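Long-range contacts in ribulose bisphosphate carboxylase (Pyrococcus horikoshii, PDB 2D69), which probably adds carbon dioxide and water to ribulose 1,5-bisphosphate, giving two molecules of 3-phosphoglycerate, with magnesium as cofactor in an archaeal AMP degradation pathway: residues A156-P161 against V368-G373; I182-D187 against E222-I227; Y248-I253 against H276-M281; V307-T312 against F344-G349. All coordinates share one frame; numbering follows the deposited sequence.

Interaction 1 (A156-P161 against V368-G373). With SO4 (sulfate ion), chain E.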
# COMPACT_ATOMS: atom_id res chain seq x y z
N ALA A 156 -24.01 -21.62 27.88
CA ALA A 156 -23.58 -21.94 26.53
C ALA A 156 -24.23 -23.23 26.11
O ALA A 156 -24.48 -24.12 26.94
CB ALA A 156 -22.08 -22.08 26.48
N THR A 157 -24.50 -23.33 24.80
CA THR A 157 -24.96 -24.56 24.18
C THR A 157 -24.35 -24.82 22.79
O THR A 157 -24.43 -23.97 21.91
CB THR A 157 -26.45 -24.54 24.10
OG1 THR A 157 -26.99 -24.73 25.42
CG2 THR A 157 -26.97 -25.77 23.39
N VAL A 158 -23.77 -26.00 22.62
CA VAL A 158 -23.41 -26.52 21.29
C VAL A 158 -24.62 -27.30 20.76
O VAL A 158 -25.09 -28.20 21.43
CB VAL A 158 -22.28 -27.55 21.36
CG1 VAL A 158 -21.85 -27.98 19.94
CG2 VAL A 158 -21.10 -27.01 22.17
N PRO A 159 -25.13 -26.98 19.58
CA PRO A 159 -26.25 -27.76 19.06
C PRO A 159 -25.87 -29.24 18.85
O PRO A 159 -24.69 -29.61 18.76
CB PRO A 159 -26.58 -27.07 17.73
CG PRO A 159 -26.08 -25.69 17.89
CD PRO A 159 -24.80 -25.85 18.69
N LYS A 160 -26.91 -30.06 18.89
CA LYS A 160 -26.86 -31.51 18.66
C LYS A 160 -27.78 -31.83 17.47
O LYS A 160 -28.92 -31.34 17.46
CB LYS A 160 -27.40 -32.26 19.89
CG LYS A 160 -26.49 -32.22 21.13
CD LYS A 160 -25.10 -32.79 20.88
CE LYS A 160 -23.98 -32.09 21.71
NZ LYS A 160 -23.97 -32.69 23.11
N PRO A 161 -27.33 -32.60 16.47
CA PRO A 161 -25.97 -33.13 16.36
C PRO A 161 -24.98 -32.01 16.10
O PRO A 161 -25.37 -30.88 15.82
CB PRO A 161 -26.05 -34.05 15.16
CG PRO A 161 -27.17 -33.50 14.33
CD PRO A 161 -28.17 -33.00 15.33
N VAL A 368 -18.47 -20.45 32.91
CA VAL A 368 -19.30 -20.59 31.75
C VAL A 368 -19.80 -22.01 31.75
O VAL A 368 -18.98 -22.94 31.79
CB VAL A 368 -18.52 -20.31 30.49
CG1 VAL A 368 -19.39 -20.53 29.28
CG2 VAL A 368 -17.94 -18.88 30.50
N ILE A 369 -21.12 -22.20 31.67
CA ILE A 369 -21.68 -23.55 31.83
C ILE A 369 -22.22 -24.01 30.49
O ILE A 369 -23.17 -23.43 29.97
CB ILE A 369 -22.79 -23.51 32.85
CG1 ILE A 369 -22.22 -23.23 34.23
CG2 ILE A 369 -23.56 -24.83 32.87
CD1 ILE A 369 -23.29 -22.87 35.24
N GLN A 370 -21.58 -25.01 29.90
CA GLN A 370 -22.01 -25.50 28.59
C GLN A 370 -22.93 -26.71 28.83
O GLN A 370 -22.48 -27.71 29.39
CB GLN A 370 -20.83 -25.92 27.72
CG GLN A 370 -21.18 -26.20 26.22
CD GLN A 370 -22.00 -27.48 25.97
OE1 GLN A 370 -23.04 -27.44 25.27
NE2 GLN A 370 -21.57 -28.63 26.54
N ALA A 371 -24.18 -26.61 28.41
CA ALA A 371 -25.14 -27.68 28.64
C ALA A 371 -25.91 -28.03 27.38
O ALA A 371 -27.14 -27.92 27.35
CB ALA A 371 -26.09 -27.34 29.76
N GLY A 372 -25.16 -28.57 26.43
CA GLY A 372 -25.64 -29.20 25.21
C GLY A 372 -26.82 -30.15 25.23
O GLY A 372 -27.93 -29.75 24.91
N GLY A 373 -26.56 -31.43 25.56
CA GLY A 373 -27.56 -32.46 25.51
C GLY A 373 -28.75 -32.13 26.39
O GLY A 373 -29.87 -32.36 25.97
S SO4 E . -22.97 -32.35 26.42
O1 SO4 E . -24.02 -33.08 25.72
O2 SO4 E . -22.31 -33.21 27.37
O3 SO4 E . -22.01 -31.95 25.41
O4 SO4 E . -23.52 -31.16 27.05

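Interaction 2 (I182-D187 against E222-I227)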
# COMPACT_ATOMS: atom_id res chain seq x y z
N ILE A 182 -30.29 -18.90 26.53
CA ILE A 182 -28.87 -19.23 26.50
C ILE A 182 -28.07 -17.96 26.18
O ILE A 182 -28.48 -17.12 25.34
CB ILE A 182 -28.53 -20.36 25.46
CG1 ILE A 182 -29.11 -21.67 25.92
CG2 ILE A 182 -27.03 -20.62 25.38
CD1 ILE A 182 -28.54 -22.16 27.28
N ASP A 183 -26.93 -17.81 26.82
CA ASP A 183 -26.14 -16.62 26.59
C ASP A 183 -25.29 -16.77 25.33
O ASP A 183 -25.27 -15.87 24.48
CB ASP A 183 -25.26 -16.26 27.78
CG ASP A 183 -26.04 -16.08 29.04
OD1 ASP A 183 -26.86 -15.14 29.08
OD2 ASP A 183 -25.90 -16.83 30.05
N LEU A 184 -24.65 -17.94 25.20
CA LEU A 184 -23.62 -18.19 24.24
C LEU A 184 -23.90 -19.41 23.35
O LEU A 184 -23.98 -20.55 23.83
CB LEU A 184 -22.34 -18.41 25.02
CG LEU A 184 -21.84 -17.27 25.90
CD1 LEU A 184 -20.61 -17.74 26.64
CD2 LEU A 184 -21.55 -16.04 25.06
N LEU A 185 -24.12 -19.19 22.05
CA LEU A 185 -24.16 -20.26 21.10
C LEU A 185 -22.75 -20.70 20.95
O LEU A 185 -21.84 -19.87 20.96
CB LEU A 185 -24.69 -19.75 19.78
CG LEU A 185 -24.74 -20.77 18.63
CD1 LEU A 185 -25.73 -21.91 18.91
CD2 LEU A 185 -25.06 -20.06 17.34
N LYS A 186 -22.51 -22.00 20.80
CA LYS A 186 -21.15 -22.49 20.67
C LYS A 186 -21.05 -23.47 19.52
O LYS A 186 -21.79 -24.43 19.46
CB LYS A 186 -20.66 -23.10 22.00
CG LYS A 186 -19.24 -23.64 22.02
CD LYS A 186 -18.78 -24.19 23.39
CE LYS A 186 -17.55 -25.16 23.22
NZ LYS A 186 -17.48 -26.05 21.92
N ASP A 187 -20.10 -23.25 18.63
CA ASP A 187 -19.80 -24.24 17.60
C ASP A 187 -19.02 -25.39 18.19
O ASP A 187 -18.17 -25.17 19.05
CB ASP A 187 -18.87 -23.66 16.53
CG ASP A 187 -19.55 -22.71 15.57
OD1 ASP A 187 -20.80 -22.64 15.50
OD2 ASP A 187 -18.85 -21.98 14.84
N GLU A 222 -24.26 -13.80 22.52
CA GLU A 222 -22.97 -13.95 21.86
C GLU A 222 -22.78 -15.34 21.29
O GLU A 222 -23.63 -16.22 21.45
CB GLU A 222 -21.82 -13.55 22.78
CG GLU A 222 -21.31 -12.17 22.43
CD GLU A 222 -20.66 -12.08 21.04
OE1 GLU A 222 -20.21 -13.10 20.47
OE2 GLU A 222 -20.57 -10.95 20.54
N TYR A 223 -21.66 -15.49 20.59
CA TYR A 223 -21.44 -16.63 19.71
C TYR A 223 -19.97 -17.00 19.74
O TYR A 223 -19.13 -16.27 19.24
CB TYR A 223 -21.87 -16.24 18.28
CG TYR A 223 -21.82 -17.36 17.26
CD1 TYR A 223 -21.63 -18.68 17.63
CD2 TYR A 223 -21.98 -17.10 15.91
CE1 TYR A 223 -21.56 -19.67 16.71
CE2 TYR A 223 -21.94 -18.12 14.97
CZ TYR A 223 -21.72 -19.38 15.36
OH TYR A 223 -21.65 -20.38 14.43
N LEU A 224 -19.69 -18.17 20.29
CA LEU A 224 -18.38 -18.72 20.35
C LEU A 224 -18.18 -19.45 19.06
O LEU A 224 -18.27 -20.68 18.97
CB LEU A 224 -18.25 -19.67 21.54
CG LEU A 224 -18.72 -19.06 22.86
CD1 LEU A 224 -18.71 -20.11 23.94
CD2 LEU A 224 -17.93 -17.87 23.30
N ILE A 225 -17.88 -18.66 18.04
CA ILE A 225 -17.78 -19.13 16.67
C ILE A 225 -16.41 -19.67 16.40
O ILE A 225 -15.42 -19.01 16.70
CB ILE A 225 -18.18 -17.96 15.72
CG1 ILE A 225 -18.20 -18.46 14.26
CG2 ILE A 225 -17.26 -16.74 15.86
CD1 ILE A 225 -19.05 -17.60 13.39
N ASN A 226 -16.36 -20.88 15.83
CA ASN A 226 -15.11 -21.60 15.61
C ASN A 226 -14.32 -21.10 14.38
O ASN A 226 -14.68 -21.38 13.26
CB ASN A 226 -15.44 -23.05 15.45
CG ASN A 226 -14.25 -23.94 15.50
OD1 ASN A 226 -14.39 -25.18 15.52
ND2 ASN A 226 -13.09 -23.37 15.64
N ILE A 227 -13.25 -20.36 14.62
CA ILE A 227 -12.38 -19.80 13.57
C ILE A 227 -11.15 -20.68 13.33
O ILE A 227 -10.28 -20.34 12.55
CB ILE A 227 -11.89 -18.40 13.93
CG1 ILE A 227 -10.99 -18.40 15.15
CG2 ILE A 227 -13.12 -17.43 14.27
CD1 ILE A 227 -10.15 -17.10 15.26

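Interaction 3 (Y248-I253 against H276-M281). With SO4 (sulfate ion), chain F.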
# COMPACT_ATOMS: atom_id res chain seq x y z
N TYR A 248 -16.51 -12.38 20.39
CA TYR A 248 -15.86 -13.65 20.75
C TYR A 248 -15.44 -14.48 19.52
O TYR A 248 -16.13 -14.52 18.53
CB TYR A 248 -16.87 -14.52 21.49
CG TYR A 248 -17.03 -14.52 23.01
CD1 TYR A 248 -18.25 -14.07 23.61
CD2 TYR A 248 -16.11 -15.09 23.83
CE1 TYR A 248 -18.47 -14.23 24.97
CE2 TYR A 248 -16.31 -15.20 25.20
CZ TYR A 248 -17.50 -14.78 25.76
OH TYR A 248 -17.69 -14.96 27.09
N VAL A 249 -14.30 -15.14 19.62
CA VAL A 249 -13.95 -16.24 18.73
C VAL A 249 -13.54 -17.41 19.59
O VAL A 249 -12.99 -17.24 20.69
CB VAL A 249 -12.83 -15.85 17.73
CG1 VAL A 249 -13.29 -14.70 16.90
CG2 VAL A 249 -11.54 -15.42 18.44
N MET A 250 -13.74 -18.61 19.03
CA MET A 250 -13.37 -19.84 19.64
C MET A 250 -12.20 -20.41 18.84
O MET A 250 -12.21 -20.40 17.60
CB MET A 250 -14.54 -20.83 19.60
CG MET A 250 -14.11 -22.33 19.72
SD MET A 250 -15.60 -23.35 19.87
CE MET A 250 -14.99 -24.78 19.18
N ILE A 251 -11.20 -20.87 19.54
CA ILE A 251 -10.06 -21.49 18.90
C ILE A 251 -9.82 -22.83 19.60
O ILE A 251 -9.80 -22.88 20.81
CB ILE A 251 -8.82 -20.59 19.02
CG1 ILE A 251 -9.05 -19.21 18.35
CG2 ILE A 251 -7.62 -21.23 18.36
CD1 ILE A 251 -7.89 -18.23 18.52
N ASP A 252 -9.63 -23.87 18.81
CA ASP A 252 -9.17 -25.16 19.26
C ASP A 252 -7.64 -25.03 19.48
O ASP A 252 -6.86 -25.21 18.55
CB ASP A 252 -9.41 -26.30 18.22
CG ASP A 252 -10.89 -26.56 17.87
OD1 ASP A 252 -11.80 -26.07 18.60
OD2 ASP A 252 -11.22 -27.27 16.84
N ILE A 253 -7.21 -24.68 20.68
CA ILE A 253 -5.85 -24.19 20.85
C ILE A 253 -4.81 -25.27 20.84
O ILE A 253 -3.69 -24.98 20.53
CB ILE A 253 -5.65 -23.31 22.10
CG1 ILE A 253 -5.78 -24.11 23.41
CG2 ILE A 253 -6.60 -22.14 22.10
CD1 ILE A 253 -5.40 -23.34 24.59
N HIS A 276 -12.26 -17.87 23.38
CA HIS A 276 -12.73 -19.06 24.02
C HIS A 276 -11.83 -20.19 23.53
O HIS A 276 -11.78 -20.47 22.35
CB HIS A 276 -14.18 -19.35 23.67
CG HIS A 276 -14.67 -20.63 24.25
ND1 HIS A 276 -15.41 -20.69 25.41
CD2 HIS A 276 -14.47 -21.92 23.86
CE1 HIS A 276 -15.67 -21.96 25.69
NE2 HIS A 276 -15.08 -22.72 24.79
N ALA A 277 -11.11 -20.81 24.44
CA ALA A 277 -10.21 -21.88 24.07
C ALA A 277 -10.91 -23.22 24.30
O ALA A 277 -11.35 -23.54 25.41
CB ALA A 277 -8.95 -21.80 24.90
N HIS A 278 -10.99 -23.98 23.23
CA HIS A 278 -11.42 -25.36 23.26
C HIS A 278 -10.15 -26.17 23.31
O HIS A 278 -9.16 -25.84 22.65
CB HIS A 278 -12.26 -25.68 22.03
CG HIS A 278 -13.00 -26.97 22.14
ND1 HIS A 278 -12.38 -28.17 22.43
CD2 HIS A 278 -14.33 -27.25 22.05
CE1 HIS A 278 -13.29 -29.13 22.52
NE2 HIS A 278 -14.48 -28.61 22.27
N ARG A 279 -10.15 -27.21 24.09
CA ARG A 279 -8.91 -27.94 24.34
C ARG A 279 -8.87 -29.29 23.63
O ARG A 279 -8.06 -30.17 23.99
CB ARG A 279 -8.74 -28.13 25.85
CG ARG A 279 -9.88 -28.92 26.49
CD ARG A 279 -9.68 -29.02 27.96
NE ARG A 279 -10.62 -29.92 28.59
CZ ARG A 279 -10.44 -30.50 29.77
NH1 ARG A 279 -9.32 -30.32 30.46
NH2 ARG A 279 -11.38 -31.35 30.24
N ALA A 280 -9.73 -29.51 22.63
CA ALA A 280 -9.70 -30.81 21.93
C ALA A 280 -8.26 -31.24 21.62
O ALA A 280 -7.45 -30.43 21.17
CB ALA A 280 -10.52 -30.76 20.66
N MET A 281 -7.97 -32.53 21.84
CA MET A 281 -6.67 -33.20 21.67
C MET A 281 -5.78 -33.19 22.92
O MET A 281 -4.79 -33.92 22.97
CB MET A 281 -5.87 -32.65 20.45
CG MET A 281 -4.65 -33.47 20.06
SD MET A 281 -3.78 -32.83 18.53
CE MET A 281 -2.59 -32.09 19.22
S SO4 F . -14.21 -30.76 27.69
O1 SO4 F . -15.35 -30.92 26.80
O2 SO4 F . -13.73 -32.03 28.23
O3 SO4 F . -13.13 -30.13 26.91
O4 SO4 F . -14.64 -29.86 28.77

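Interaction 4 (V307-T312 against F344-G349)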
# COMPACT_ATOMS: atom_id res chain seq x y z
N VAL A 307 -6.03 -16.45 26.82
CA VAL A 307 -7.39 -16.91 26.51
C VAL A 307 -8.27 -16.34 27.58
O VAL A 307 -7.81 -16.14 28.69
CB VAL A 307 -7.50 -18.49 26.43
CG1 VAL A 307 -6.53 -19.02 25.42
CG2 VAL A 307 -7.35 -19.11 27.75
N ASP A 308 -9.52 -16.00 27.26
CA ASP A 308 -10.43 -15.40 28.25
C ASP A 308 -11.29 -16.41 29.01
O ASP A 308 -11.85 -16.10 30.11
CB ASP A 308 -11.32 -14.41 27.55
CG ASP A 308 -10.54 -13.30 26.94
OD1 ASP A 308 -10.29 -12.32 27.68
OD2 ASP A 308 -10.16 -13.32 25.75
N GLN A 309 -11.41 -17.60 28.42
CA GLN A 309 -12.16 -18.72 29.02
C GLN A 309 -11.64 -20.03 28.44
O GLN A 309 -11.16 -20.07 27.30
CB GLN A 309 -13.68 -18.60 28.85
CG GLN A 309 -14.16 -18.38 27.49
CD GLN A 309 -15.60 -17.91 27.44
OE1 GLN A 309 -16.45 -18.55 26.79
NE2 GLN A 309 -15.87 -16.82 28.07
N ILE A 310 -11.64 -21.07 29.24
CA ILE A 310 -11.09 -22.36 28.78
C ILE A 310 -11.78 -23.51 29.53
O ILE A 310 -12.09 -23.39 30.73
CB ILE A 310 -9.54 -22.42 28.97
CG1 ILE A 310 -8.93 -23.68 28.38
CG2 ILE A 310 -9.18 -22.35 30.43
CD1 ILE A 310 -7.44 -23.64 28.28
N HIS A 311 -12.03 -24.59 28.79
CA HIS A 311 -12.63 -25.82 29.30
C HIS A 311 -11.68 -26.41 30.30
O HIS A 311 -10.53 -26.56 29.97
CB HIS A 311 -12.82 -26.84 28.15
CG HIS A 311 -13.91 -26.48 27.18
ND1 HIS A 311 -15.23 -26.80 27.41
CD2 HIS A 311 -13.88 -25.86 25.98
CE1 HIS A 311 -15.97 -26.36 26.40
NE2 HIS A 311 -15.17 -25.80 25.51
N THR A 312 -12.16 -26.77 31.49
CA THR A 312 -11.35 -27.53 32.48
C THR A 312 -11.87 -28.92 32.97
O THR A 312 -11.11 -29.61 33.67
CB THR A 312 -11.14 -26.68 33.72
OG1 THR A 312 -12.41 -26.26 34.22
CG2 THR A 312 -10.41 -25.35 33.36
N PHE A 344 -12.32 -17.28 32.89
CA PHE A 344 -13.46 -18.16 33.16
C PHE A 344 -13.14 -19.62 32.91
O PHE A 344 -12.80 -19.99 31.80
CB PHE A 344 -14.58 -17.89 32.23
CG PHE A 344 -15.58 -16.87 32.75
CD1 PHE A 344 -15.82 -15.72 32.04
CD2 PHE A 344 -16.35 -17.13 33.88
CE1 PHE A 344 -16.76 -14.79 32.47
CE2 PHE A 344 -17.31 -16.19 34.32
CZ PHE A 344 -17.50 -15.03 33.61
N PRO A 345 -13.33 -20.48 33.90
CA PRO A 345 -13.40 -21.92 33.62
C PRO A 345 -14.72 -22.20 32.89
O PRO A 345 -15.72 -21.55 33.20
CB PRO A 345 -13.42 -22.57 35.00
CG PRO A 345 -13.08 -21.53 35.95
CD PRO A 345 -13.52 -20.19 35.34
N VAL A 346 -14.67 -23.09 31.90
CA VAL A 346 -15.80 -23.50 31.12
C VAL A 346 -16.09 -24.92 31.57
O VAL A 346 -15.24 -25.84 31.45
CB VAL A 346 -15.53 -23.52 29.60
CG1 VAL A 346 -16.78 -24.07 28.84
CG2 VAL A 346 -15.04 -22.13 29.04
N ALA A 347 -17.26 -25.10 32.15
CA ALA A 347 -17.70 -26.42 32.62
C ALA A 347 -18.63 -27.08 31.59
O ALA A 347 -19.60 -26.45 31.13
CB ALA A 347 -18.38 -26.29 33.99
N SER A 348 -18.33 -28.34 31.26
CA SER A 348 -19.05 -29.11 30.25
C SER A 348 -18.93 -30.61 30.48
O SER A 348 -17.91 -31.09 31.01
CB SER A 348 -18.51 -28.77 28.85
OG SER A 348 -19.40 -29.16 27.82
N GLY A 349 -19.96 -31.36 30.08
CA GLY A 349 -19.91 -32.81 30.15
C GLY A 349 -21.13 -33.34 30.84
O GLY A 349 -21.10 -33.55 32.04

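Interaction 1 (A156-P161 against V368-G373)
Q370 reaches across to the backbone of V158. Its OE1 accepts V158 N at 3.1 Å in a nearly straight bond (N-H...O 171°), with the donor tilted from the amide's carbonyl plane. CG of Q370 is anti to the backbone N (chi1 -169°), and a bend at chi2 turns the amide to this partner. V158 CG2 packs against the same amide, 3.9 Å from Q370 CD; the two side chains cross obliquely. At the amide's other end, Q370 NE2 bonds S348 OG and, at 3.2 Å, O4 of the sulfate. G373 N grips sulfate O1 at 3.0 Å. K160 comes from the other segment on a bent chain, and its NZ makes a weak bond to O3. An alanine in place of Q370 would probably leave V158 N without its acceptor and the sulfate with one donor fewer. The sulfate lies among residues predicted to bind substrate, beside K160, a predicted proton acceptor. Earlier on the strands, A156 N bonds I369 O at 2.9 Å and A371 N bonds A156 O. These parallel strands are the first and last of the barrel. Strand 184-186 flanks one and strand 344-348 the other, while helix 167-179 packs on T157 and P159.

Interaction 2 (I182-D187 against E222-I227)
L184, L185 and K186 pair in parallel with E222, Y223 and L224, a buried strand-to-strand contact in the wall of the alpha/beta barrel. Four backbone hydrogen bonds join the segments, among them L224 N to L185 O at 2.8 Å. The Y223 ring lies between two aliphatic groups. L185 CD2 sits over one face, 3.8 Å from the centroid, and CB of I225, two residues on from Y223, covers the opposite face. D187 OD1 is at the ring edge. It accepts Y223 OH at 2.6 Å on its syn side, with carboxylate and ring planes 88° apart. D187 OD2 takes N226 N on its anti side at 2.9 Å. CG of D187 stands beside its backbone N (chi1 -75°), which turns the carboxylate to both donors. Y170 and R202 bind the same buried carboxylate, and the R202 salt bridge probably balances its charge. On the other side of the sheet, L184 CD1 meets L224 CD1 at 4.1 Å. K186 CG rests on L224 CD1, and K186 NZ bonds D187 O at 3.1 Å. K186, the predicted carbamate ligand of magnesium, is unmodified here. Helix 199-217 links the two strands, a beta-alpha-beta unit of the TIM barrel.

Interaction 3 (Y248-I253 against H276-M281)
M250 lies alongside the imidazoles of H276 and H278 and approaches both rings obliquely. Its CG is 4.2 Å from H276 CD2, and its SD makes a Met-aromatic contact with the H276 ring at a slant. CG of M250 is anti to the backbone N (chi1 158°) and the chain stays extended. This carries the methyl CE onward to H278, 3.8 Å from CD2. At the edge of the H278 ring, A280 N donates to ND1 at 3.0 Å, nearly in the ring plane. That bond is likely to limit how the imidazole can turn. D252 lies beside H278, its OD1 3.5 Å from H278 CB, and the carboxylate plane stands 66° from the ring. OD1 has no hydrogen-bond partner in the model. H276 ND1 is hydrogen-bonded to Q309 OE1 of the neighbouring strand. R279 turns the edge of its guanidinium to a sulfate: NE bonds O3 at 3.0 Å and NH2 bonds O2 at 3.2 Å, both nearly straight. Away from these side chains, I253 CG2 packs on A277 CB at 3.7 Å. Four backbone bonds pair the strands in parallel, including H276 N to V249 O at 2.9 Å. N108 of the second subunit packs on H278. H278, a predicted proton acceptor, ends its strand, and R279, a predicted substrate ligand, begins the loop after it. TIM-barrel enzymes keep their active sites at this C-terminal end of the strands.

Interaction 4 (V307-T312 against F344-G349)
A beta-alpha-beta unit of the TIM barrel brings H311 against V346. Strands 309-311 and 344-348 run parallel, joined in sequence through helix 323-334. V346 lies over one face of the H311 ring in a CH-pi contact, its CB 4.2 Å from the ring centroid. V346 CG1 is anti to the backbone N (chi1 176°), which sets this methyl 3.4 Å from H311 CE1. S348 CB sits at the ring's edge, 4.1 Å from ND1. H276 and H278 also meet this imidazole from the neighbouring strand. A glycine in place of H311 would probably open a gap beside V346 and strip the site of a predicted substrate ligand. Nearer the start of the strands, Q309 CB packs on F344 CB at 3.6 Å. The Q309 amide stands almost perpendicular to the F344 ring and is hydrogen-bonded to H276 and Y248. T312 OG1 lies beside P345 CB and is hydrogen-bonded to N330 of helix 323-334. Backbone bonds alternate between the strands: I310 N to F344 O at 3.0 Å, then T312 N to V346 O at 3.2 Å. Between them, V346 N reaches I310 O at 2.8 Å from well above the carbonyl plane, 48° out of it.

In the fold
All four contacts are buried parallel strand pairs of one eight-stranded barrel. G373 of interaction 1 is exposed; K160, R279 and S348 are partly so. Interaction 1 joins the first strand to the last. It touches interaction 2 through strands 154-157 and 184-186, and interaction 4 through strands 368-370 and 344-348. I225 and I227 bond M250 between interactions 2 and 3. The chemistry differs round the wall. Interactions 1 and 3 bond sulfates, through an amide, backbone N and lysine in one and an arginine in the other; H311 of interaction 4 also lies close to a sulfate. Interaction 2 buries a tyrosine-carboxylate pair toward the helices. Interaction 4 sets V346 over a histidine ring, with Q309 joined to H276 and Y248 of interaction 3.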